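Long-range contacts in 4-alpha-glucanotransferase (Aquifex aeolicus, PDB 1TZ7), which belongs to the amylomaltase family of enzymes, which are built on a (beta/alpha)8 barrel: residues P228-Y233 with N273-W278; R48-L53 with R214-R219. All blocks are in the same frame, centred on the assembly; numbering follows the deposited sequence.

Interaction 1 (P228-Y233 with N273-W278); sequences PMYPSY and NPVYNW
Tyr230 and Tyr276 set the geometry of this contact, in which the loop 228-233, at the C-terminal end of barrel strand 222-227, crosses the end of strand 269-274, an outer strand of the antiparallel sheet, and the residues that follow it. Their ring centroids lie 5.2 Å apart with planes inclined at 39°, so the pair is neither a parallel stack nor an edge-to-face arrangement. Tyr230 CD2 sits over one face of the Tyr276 ring, displaced toward its rim. Met229 braces both aromatics: with CG anti to the backbone N (chi1 170°) and the chain then bent at both following torsions, CG rests over the centre of the Tyr230 ring. Its SD reaches the edge of Tyr276, 4.0 Å from Tyr276 CE1, as a Met-aromatic contact. At the far end of the Tyr276 ring, OH donates to Met229 O (2.6 Å), lying in the plane of that carbonyl. Asn273 CB lies 3.7 Å from Tyr230 CB. Its ND2 gives a nearly straight bond to Pro231 O (2.8 Å, 164° at the hydrogen), approaching from above the carbonyl plane. Pro274 CD packs on Tyr233 CB at 3.8 Å, while Tyr233 OH is bonded to Leu251 O. A water bridges the segments, 2.9 Å from Tyr230 OH in the plane of the ring and 3.0 Å from Tyr276 N, which donates to it. Chemically, then, two side-chain donors satisfy two loop carbonyls in an otherwise largely apolar, buried interface, which probably helps hold the loop backbone and the Tyr276 ring in place.

Interaction 2 (R48-L53 with R214-R219); sequences RFLDFL and RYARER
Leu50 of helix 44-56 packs against Tyr215 and Ala216 of helix 192-218, two helices of the (beta/alpha)8 barrel lying side by side on its outside. Their local axes run almost parallel, 9° apart, with a closest approach of 10.2 Å. The tight part is apolar and faces inward. Leu50 CD1 touches Ala216 CB at 3.8 Å, and the same methyl lies 3.8 Å from Tyr215 CD1, at the edge of the ring near its plane. The small side chain of Ala216 is consistent with this close approach, and the backbones are nearest here, Leu50 CA to Ala216 CA being 6.3 Å.

Toward solvent the contact becomes polar and sparse. Tyr215 has CG anti to its own N (chi1 -163°), and its ring extends past Leu50 to Asp51, where OH donates to Asp51 OD1 (2.6 Å) on the syn lone pair. The carboxylate and ring planes differ by 48°. Arg219, from the same segment, spreads its guanidinium over one face of the Tyr215 ring, while Tyr47 meets that ring edge-to-face. Asp51 OD1 and Arg219 NE are 4.0 Å apart, but the oxygen lies well out of the guanidinium plane, so no N-H points at it and the opposite charges are merely near, short of a salt bridge. The arginine's place over the ring is probably helped by a bond within its own segment, Arg219 NH2 donating to Tyr215 O at 3.0 Å.

In the fold
Along the chain the two contacts come in series: interaction 2 pairs 48-53 with 214-219 before interaction 1 pairs 228-233 with 273-278. Their centres are 34 Å apart, their nearest atoms about 19 Å, and they lie on opposite sides of the chain's centre. Strand 222-227 of the parallel barrel sheet connects them, since it follows helix 192-218 and runs directly into the loop 228-233. Interaction 2 joins neighbouring helices outside the barrel, whereas interaction 1 fastens a loop at the strand's C-terminal end to the antiparallel sheet containing strand 269-274. One beta-strand therefore links the helical layer to the sheet added beyond the barrel.

Interaction 1 (P228-Y233 with N273-W278)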
ATOM      1  N   PRO A 228       3.676   4.586   1.184  1.00 37.17           N
ATOM      2  CA  PRO A 228       4.143   5.383   0.055  1.00 31.04           C
ATOM      3  C   PRO A 228       5.170   6.411   0.499  1.00 27.42           C
ATOM      4  O   PRO A 228       5.050   6.950   1.588  1.00 30.73           O
ATOM      5  CB  PRO A 228       2.862   6.073  -0.441  1.00 38.74           C
ATOM      6  CG  PRO A 228       1.753   5.250   0.089  1.00 31.40           C
ATOM      7  CD  PRO A 228       2.222   4.698   1.378  1.00 35.23           C
ATOM      8  N   MET A 229       6.169   6.672  -0.337  1.00 27.23           N
ATOM      9  CA  MET A 229       7.204   7.644  -0.006  1.00 26.93           C
ATOM     10  C   MET A 229       6.574   9.012   0.215  1.00 30.68           C
ATOM     11  O   MET A 229       6.888   9.701   1.182  1.00 29.62           O
ATOM     12  CB  MET A 229       8.234   7.721  -1.127  1.00 27.94           C
ATOM     13  CG  MET A 229       9.239   8.886  -1.000  1.00 33.81           C
ATOM     14  SD  MET A 229      10.202   8.864   0.541  1.00 38.99           S
ATOM     15  CE  MET A 229      11.285   7.482   0.243  1.00 40.29           C
ATOM     16  N   TYR A 230       5.673   9.383  -0.694  1.00 26.50           N
ATOM     17  CA  TYR A 230       5.182  10.758  -0.821  1.00 31.12           C
ATOM     18  C   TYR A 230       3.656  10.778  -0.709  1.00 29.94           C
ATOM     19  O   TYR A 230       2.987   9.847  -1.152  1.00 30.82           O
ATOM     20  CB  TYR A 230       5.551  11.322  -2.195  1.00 26.34           C
ATOM     21  CG  TYR A 230       7.023  11.603  -2.417  1.00 29.34           C
ATOM     22  CD1 TYR A 230       7.725  10.967  -3.442  1.00 28.69           C
ATOM     23  CD2 TYR A 230       7.701  12.525  -1.634  1.00 26.35           C
ATOM     24  CE1 TYR A 230       9.066  11.230  -3.663  1.00 35.00           C
ATOM     25  CE2 TYR A 230       9.043  12.794  -1.847  1.00 38.62           C
ATOM     26  CZ  TYR A 230       9.720  12.144  -2.866  1.00 30.21           C
ATOM     27  OH  TYR A 230      11.048  12.410  -3.082  1.00 31.02           O
ATOM     28  N   PRO A 231       3.106  11.856  -0.153  1.00 29.74           N
ATOM     29  CA  PRO A 231       1.684  12.157  -0.315  1.00 29.34           C
ATOM     30  C   PRO A 231       1.437  12.807  -1.658  1.00 24.85           C
ATOM     31  O   PRO A 231       2.394  13.247  -2.301  1.00 31.94           O
ATOM     32  CB  PRO A 231       1.413  13.154   0.808  1.00 28.68           C
ATOM     33  CG  PRO A 231       2.700  13.883   0.971  1.00 33.49           C
ATOM     34  CD  PRO A 231       3.797  12.879   0.650  1.00 30.41           C
ATOM     35  N   SER A 232       0.183  12.877  -2.081  1.00 25.51           N
ATOM     36  CA  SER A 232      -0.177  13.705  -3.228  1.00 34.97           C
ATOM     37  C   SER A 232      -0.180  15.177  -2.812  1.00 32.43           C
ATOM     38  O   SER A 232      -0.345  15.497  -1.635  1.00 28.87           O
ATOM     39  CB  SER A 232      -1.550  13.304  -3.775  1.00 41.45           C
ATOM     40  OG  SER A 232      -2.571  13.549  -2.827  1.00 55.45           O
ATOM     41  N   TYR A 233       0.010  16.067  -3.777  1.00 25.80           N
ATOM     42  CA  TYR A 233      -0.057  17.498  -3.510  1.00 28.25           C
ATOM     43  C   TYR A 233      -1.431  17.863  -2.969  1.00 32.89           C
ATOM     44  O   TYR A 233      -1.556  18.713  -2.087  1.00 26.81           O
ATOM     45  CB  TYR A 233       0.230  18.301  -4.778  1.00 30.49           C
ATOM     46  CG  TYR A 233       0.133  19.792  -4.576  1.00 32.51           C
ATOM     47  CD1 TYR A 233      -0.771  20.556  -5.303  1.00 33.17           C
ATOM     48  CD2 TYR A 233       0.940  20.438  -3.648  1.00 26.98           C
ATOM     49  CE1 TYR A 233      -0.864  21.926  -5.115  1.00 27.09           C
ATOM     50  CE2 TYR A 233       0.854  21.805  -3.453  1.00 32.50           C
ATOM     51  CZ  TYR A 233      -0.048  22.544  -4.187  1.00 35.44           C
ATOM     52  OH  TYR A 233      -0.133  23.893  -3.995  1.00 29.21           O
ATOM     53  N   ASN A 273       4.142  14.386  -7.285  1.00 48.33           N
ATOM     54  CA  ASN A 273       4.150  14.717  -5.855  1.00 46.41           C
ATOM     55  C   ASN A 273       5.111  15.872  -5.602  1.00 41.59           C
ATOM     56  O   ASN A 273       6.096  16.012  -6.298  1.00 31.16           O
ATOM     57  CB  ASN A 273       4.584  13.500  -5.010  1.00 41.26           C
ATOM     58  CG  ASN A 273       3.869  12.210  -5.411  1.00 55.44           C
ATOM     59  OD1 ASN A 273       4.267  11.540  -6.358  1.00 61.89           O
ATOM     60  ND2 ASN A 273       2.816  11.859  -4.676  1.00 43.26           N
ATOM     61  N   PRO A 274       4.831  16.689  -4.599  1.00 42.25           N
ATOM     62  CA  PRO A 274       5.827  17.637  -4.101  1.00 42.04           C
ATOM     63  C   PRO A 274       6.912  16.889  -3.338  1.00 29.87           C
ATOM     64  O   PRO A 274       6.604  15.919  -2.664  1.00 36.10           O
ATOM     65  CB  PRO A 274       5.018  18.534  -3.165  1.00 44.10           C
ATOM     66  CG  PRO A 274       3.895  17.677  -2.700  1.00 47.62           C
ATOM     67  CD  PRO A 274       3.571  16.758  -3.841  1.00 46.90           C
ATOM     68  N   VAL A 275       8.160  17.317  -3.466  1.00 26.90           N
ATOM     69  CA  VAL A 275       9.259  16.656  -2.773  1.00 28.96           C
ATOM     70  C   VAL A 275       9.384  17.195  -1.363  1.00 31.20           C
ATOM     71  O   VAL A 275       8.906  18.286  -1.061  1.00 29.15           O
ATOM     72  CB  VAL A 275      10.612  16.831  -3.519  1.00 28.73           C
ATOM     73  CG1 VAL A 275      10.515  16.278  -4.931  1.00 39.11           C
ATOM     74  CG2 VAL A 275      11.045  18.298  -3.535  1.00 29.06           C
ATOM     75  N   TYR A 276      10.020  16.420  -0.500  1.00 29.52           N
ATOM     76  CA  TYR A 276      10.236  16.823   0.875  1.00 28.73           C
ATOM     77  C   TYR A 276      11.331  17.887   0.952  1.00 30.45           C
ATOM     78  O   TYR A 276      12.346  17.799   0.263  1.00 26.87           O
ATOM     79  CB  TYR A 276      10.635  15.611   1.727  1.00 32.66           C
ATOM     80  CG  TYR A 276       9.511  14.607   1.966  1.00 21.74           C
ATOM     81  CD1 TYR A 276       9.697  13.255   1.708  1.00 24.91           C
ATOM     82  CD2 TYR A 276       8.270  15.017   2.460  1.00 27.75           C
ATOM     83  CE1 TYR A 276       8.679  12.327   1.927  1.00 31.06           C
ATOM     84  CE2 TYR A 276       7.244  14.100   2.681  1.00 26.24           C
ATOM     85  CZ  TYR A 276       7.458  12.753   2.412  1.00 30.10           C
ATOM     86  OH  TYR A 276       6.448  11.829   2.631  1.00 26.88           O
ATOM     87  N   ASN A 277      11.112  18.893   1.789  1.00 30.02           N
ATOM     88  CA  ASN A 277      12.196  19.721   2.291  1.00 26.74           C
ATOM     89  C   ASN A 277      12.861  19.041   3.489  1.00 31.25           C
ATOM     90  O   ASN A 277      12.508  19.299   4.635  1.00 28.62           O
ATOM     91  CB  ASN A 277      11.668  21.093   2.700  1.00 18.99           C
ATOM     92  CG  ASN A 277      12.778  22.075   3.001  1.00 39.07           C
ATOM     93  OD1 ASN A 277      13.496  22.502   2.113  1.00 42.03           O
ATOM     94  ND2 ASN A 277      12.918  22.435   4.256  1.00 37.73           N
ATOM     95  N   TRP A 278      13.822  18.170   3.209  1.00 25.20           N
ATOM     96  CA  TRP A 278      14.355  17.251   4.218  1.00 32.08           C
ATOM     97  C   TRP A 278      15.090  17.979   5.339  1.00 29.08           C
ATOM     98  O   TRP A 278      15.173  17.481   6.461  1.00 31.25           O
ATOM     99  CB  TRP A 278      15.273  16.218   3.570  1.00 24.06           C
ATOM    100  CG  TRP A 278      14.537  15.013   3.075  1.00 23.33           C
ATOM    101  CD1 TRP A 278      14.263  14.697   1.778  1.00 29.12           C
ATOM    102  CD2 TRP A 278      13.976  13.966   3.868  1.00 24.89           C
ATOM    103  NE1 TRP A 278      13.566  13.515   1.715  1.00 31.31           N
ATOM    104  CE2 TRP A 278      13.377  13.043   2.985  1.00 29.08           C
ATOM    105  CE3 TRP A 278      13.919  13.707   5.242  1.00 34.09           C
ATOM    106  CZ2 TRP A 278      12.731  11.886   3.431  1.00 27.19           C
ATOM    107  CZ3 TRP A 278      13.273  12.549   5.682  1.00 28.57           C
ATOM    108  CH2 TRP A 278      12.694  11.662   4.782  1.00 28.22           C
TER
HETATM  109  O   HOH W   1      12.020  14.330  -1.213  1.00 50.46           O

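Interaction 2 (R48-L53 with R214-R219)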
ATOM      1  N   ARG A  48     -12.453 -15.123   5.838  1.00 26.46           N
ATOM      2  CA  ARG A  48     -12.319 -16.392   5.122  1.00 27.71           C
ATOM      3  C   ARG A  48     -10.914 -16.546   4.545  1.00 23.58           C
ATOM      4  O   ARG A  48     -10.373 -17.646   4.508  1.00 23.13           O
ATOM      5  CB  ARG A  48     -13.354 -16.481   4.000  1.00 28.02           C
ATOM      6  CG  ARG A  48     -13.296 -17.786   3.187  1.00 36.62           C
ATOM      7  CD  ARG A  48     -14.447 -18.752   3.466  1.00 75.10           C
ATOM      8  NE  ARG A  48     -15.752 -18.168   3.146  1.00 83.62           N
ATOM      9  CZ  ARG A  48     -16.221 -17.996   1.907  1.00 70.96           C
ATOM     10  NH1 ARG A  48     -15.497 -18.364   0.852  1.00 78.08           N
ATOM     11  NH2 ARG A  48     -17.419 -17.454   1.725  1.00 60.59           N
ATOM     12  N   PHE A  49     -10.333 -15.437   4.096  1.00 26.04           N
ATOM     13  CA  PHE A  49      -8.997 -15.451   3.528  1.00 28.24           C
ATOM     14  C   PHE A  49      -7.948 -15.692   4.610  1.00 26.57           C
ATOM     15  O   PHE A  49      -7.000 -16.432   4.401  1.00 28.12           O
ATOM     16  CB  PHE A  49      -8.704 -14.138   2.801  1.00 24.88           C
ATOM     17  CG  PHE A  49      -7.285 -14.016   2.326  1.00 24.60           C
ATOM     18  CD1 PHE A  49      -6.805 -14.839   1.317  1.00 26.29           C
ATOM     19  CD2 PHE A  49      -6.420 -13.083   2.897  1.00 27.97           C
ATOM     20  CE1 PHE A  49      -5.492 -14.735   0.880  1.00 33.52           C
ATOM     21  CE2 PHE A  49      -5.095 -12.976   2.457  1.00 26.97           C
ATOM     22  CZ  PHE A  49      -4.636 -13.797   1.457  1.00 32.96           C
ATOM     23  N   LEU A  50      -8.129 -15.060   5.770  1.00 24.38           N
ATOM     24  CA  LEU A  50      -7.260 -15.311   6.920  1.00 27.94           C
ATOM     25  C   LEU A  50      -7.340 -16.776   7.372  1.00 23.80           C
ATOM     26  O   LEU A  50      -6.332 -17.367   7.734  1.00 24.77           O
ATOM     27  CB  LEU A  50      -7.622 -14.378   8.082  1.00 22.65           C
ATOM     28  CG  LEU A  50      -7.271 -12.893   7.891  1.00 24.31           C
ATOM     29  CD1 LEU A  50      -7.694 -12.087   9.110  1.00 26.88           C
ATOM     30  CD2 LEU A  50      -5.780 -12.705   7.619  1.00 36.12           C
ATOM     31  N   ASP A  51      -8.550 -17.354   7.337  1.00 26.20           N
ATOM     32  CA  ASP A  51      -8.745 -18.781   7.663  1.00 23.18           C
ATOM     33  C   ASP A  51      -7.967 -19.657   6.703  1.00 29.61           C
ATOM     34  O   ASP A  51      -7.419 -20.667   7.092  1.00 25.31           O
ATOM     35  CB  ASP A  51     -10.231 -19.164   7.587  1.00 24.79           C
ATOM     36  CG  ASP A  51     -11.033 -18.640   8.753  1.00 33.92           C
ATOM     37  OD1 ASP A  51     -10.432 -18.211   9.758  1.00 33.86           O
ATOM     38  OD2 ASP A  51     -12.281 -18.625   8.754  1.00 32.40           O
ATOM     39  N   PHE A  52      -7.942 -19.257   5.434  1.00 29.30           N
ATOM     40  CA  PHE A  52      -7.205 -19.979   4.401  1.00 28.57           C
ATOM     41  C   PHE A  52      -5.674 -19.881   4.634  1.00 26.86           C
ATOM     42  O   PHE A  52      -4.961 -20.880   4.535  1.00 24.56           O
ATOM     43  CB  PHE A  52      -7.585 -19.429   3.015  1.00 28.46           C
ATOM     44  CG  PHE A  52      -6.714 -19.928   1.893  1.00 20.51           C
ATOM     45  CD1 PHE A  52      -5.741 -19.106   1.336  1.00 26.53           C
ATOM     46  CD2 PHE A  52      -6.881 -21.205   1.382  1.00 26.99           C
ATOM     47  CE1 PHE A  52      -4.943 -19.557   0.298  1.00 28.17           C
ATOM     48  CE2 PHE A  52      -6.083 -21.660   0.340  1.00 27.56           C
ATOM     49  CZ  PHE A  52      -5.112 -20.832  -0.199  1.00 30.00           C
ATOM     50  N   LEU A  53      -5.194 -18.676   4.948  1.00 24.81           N
ATOM     51  CA  LEU A  53      -3.789 -18.472   5.366  1.00 30.11           C
ATOM     52  C   LEU A  53      -3.428 -19.459   6.473  1.00 30.70           C
ATOM     53  O   LEU A  53      -2.468 -20.209   6.362  1.00 27.36           O
ATOM     54  CB  LEU A  53      -3.580 -17.040   5.898  1.00 30.61           C
ATOM     55  CG  LEU A  53      -3.303 -15.882   4.920  1.00 43.38           C
ATOM     56  CD1 LEU A  53      -1.881 -15.897   4.432  1.00 46.10           C
ATOM     57  CD2 LEU A  53      -4.211 -15.923   3.800  1.00 40.28           C
ATOM     58  N   ARG A 214      -6.961  -8.346  14.885  1.00 23.63           N
ATOM     59  CA  ARG A 214      -6.957  -9.232  16.047  1.00 25.99           C
ATOM     60  C   ARG A 214      -7.145 -10.680  15.613  1.00 32.63           C
ATOM     61  O   ARG A 214      -6.469 -11.577  16.103  1.00 28.13           O
ATOM     62  CB  ARG A 214      -8.062  -8.834  17.030  1.00 27.72           C
ATOM     63  CG  ARG A 214      -8.189  -9.772  18.226  1.00 36.65           C
ATOM     64  CD  ARG A 214      -9.244  -9.359  19.237  1.00 50.30           C
ATOM     65  NE  ARG A 214      -9.452 -10.391  20.249  1.00 50.29           N
ATOM     66  CZ  ARG A 214     -10.334 -10.305  21.241  1.00 56.54           C
ATOM     67  NH1 ARG A 214     -10.451 -11.301  22.115  1.00 50.53           N
ATOM     68  NH2 ARG A 214     -11.104  -9.227  21.362  1.00 60.36           N
ATOM     69  N   TYR A 215      -8.069 -10.896  14.692  1.00 29.31           N
ATOM     70  CA  TYR A 215      -8.319 -12.216  14.150  1.00 26.06           C
ATOM     71  C   TYR A 215      -7.023 -12.782  13.527  1.00 20.86           C
ATOM     72  O   TYR A 215      -6.662 -13.929  13.759  1.00 26.59           O
ATOM     73  CB  TYR A 215      -9.430 -12.133  13.103  1.00 29.05           C
ATOM     74  CG  TYR A 215     -10.063 -13.450  12.745  1.00 22.17           C
ATOM     75  CD1 TYR A 215      -9.601 -14.188  11.662  1.00 22.11           C
ATOM     76  CD2 TYR A 215     -11.142 -13.952  13.473  1.00 28.44           C
ATOM     77  CE1 TYR A 215     -10.180 -15.395  11.318  1.00 23.96           C
ATOM     78  CE2 TYR A 215     -11.731 -15.158  13.136  1.00 25.52           C
ATOM     79  CZ  TYR A 215     -11.243 -15.877  12.050  1.00 20.19           C
ATOM     80  OH  TYR A 215     -11.818 -17.082  11.698  1.00 26.50           O
ATOM     81  N   ALA A 216      -6.335 -11.956  12.750  1.00 25.32           N
ATOM     82  CA  ALA A 216      -5.086 -12.364  12.104  1.00 27.59           C
ATOM     83  C   ALA A 216      -4.001 -12.681  13.146  1.00 30.00           C
ATOM     84  O   ALA A 216      -3.340 -13.712  13.069  1.00 29.40           O
ATOM     85  CB  ALA A 216      -4.611 -11.283  11.169  1.00 23.91           C
ATOM     86  N   ARG A 217      -3.836 -11.786  14.115  1.00 30.19           N
ATOM     87  CA  ARG A 217      -2.755 -11.891  15.109  1.00 26.21           C
ATOM     88  C   ARG A 217      -2.904 -13.131  16.010  1.00 28.29           C
ATOM     89  O   ARG A 217      -1.909 -13.768  16.378  1.00 26.25           O
ATOM     90  CB  ARG A 217      -2.715 -10.633  15.979  1.00 26.36           C
ATOM     91  CG  ARG A 217      -2.186  -9.392  15.260  1.00 29.03           C
ATOM     92  CD  ARG A 217      -0.672  -9.248  15.329  1.00 58.46           C
ATOM     93  NE  ARG A 217      -0.022 -10.318  14.602  1.00 44.53           N
ATOM     94  CZ  ARG A 217       1.015 -11.031  15.048  1.00 31.84           C
ATOM     95  NH1 ARG A 217       1.513 -11.995  14.289  1.00 32.18           N
ATOM     96  NH2 ARG A 217       1.560 -10.785  16.237  1.00 38.12           N
ATOM     97  N   GLU A 218      -4.142 -13.467  16.360  1.00 27.38           N
ATOM     98  CA  GLU A 218      -4.411 -14.627  17.215  1.00 32.65           C
ATOM     99  C   GLU A 218      -4.100 -15.934  16.489  1.00 29.84           C
ATOM    100  O   GLU A 218      -3.933 -16.981  17.122  1.00 27.65           O
ATOM    101  CB  GLU A 218      -5.869 -14.624  17.676  1.00 31.04           C
ATOM    102  CG  GLU A 218      -6.166 -13.609  18.763  1.00 48.76           C
ATOM    103  CD  GLU A 218      -7.578 -13.731  19.314  1.00 51.45           C
ATOM    104  OE1 GLU A 218      -8.479 -14.175  18.563  1.00 48.21           O
ATOM    105  OE2 GLU A 218      -7.785 -13.381  20.493  1.00 56.78           O
ATOM    106  N   ARG A 219      -4.028 -15.866  15.160  1.00 26.33           N
ATOM    107  CA  ARG A 219      -3.681 -17.023  14.338  1.00 30.70           C
ATOM    108  C   ARG A 219      -2.226 -16.932  13.805  1.00 26.60           C
ATOM    109  O   ARG A 219      -1.836 -17.673  12.914  1.00 32.21           O
ATOM    110  CB  ARG A 219      -4.680 -17.155  13.174  1.00 31.27           C
ATOM    111  CG  ARG A 219      -6.055 -17.641  13.626  1.00 36.07           C
ATOM    112  CD  ARG A 219      -7.199 -17.290  12.691  1.00 27.99           C
ATOM    113  NE  ARG A 219      -8.479 -17.730  13.249  1.00 27.36           N
ATOM    114  CZ  ARG A 219      -9.150 -17.087  14.210  1.00 31.68           C
ATOM    115  NH1 ARG A 219     -10.301 -17.574  14.655  1.00 35.56           N
ATOM    116  NH2 ARG A 219      -8.675 -15.952  14.721  1.00 25.79           N
TER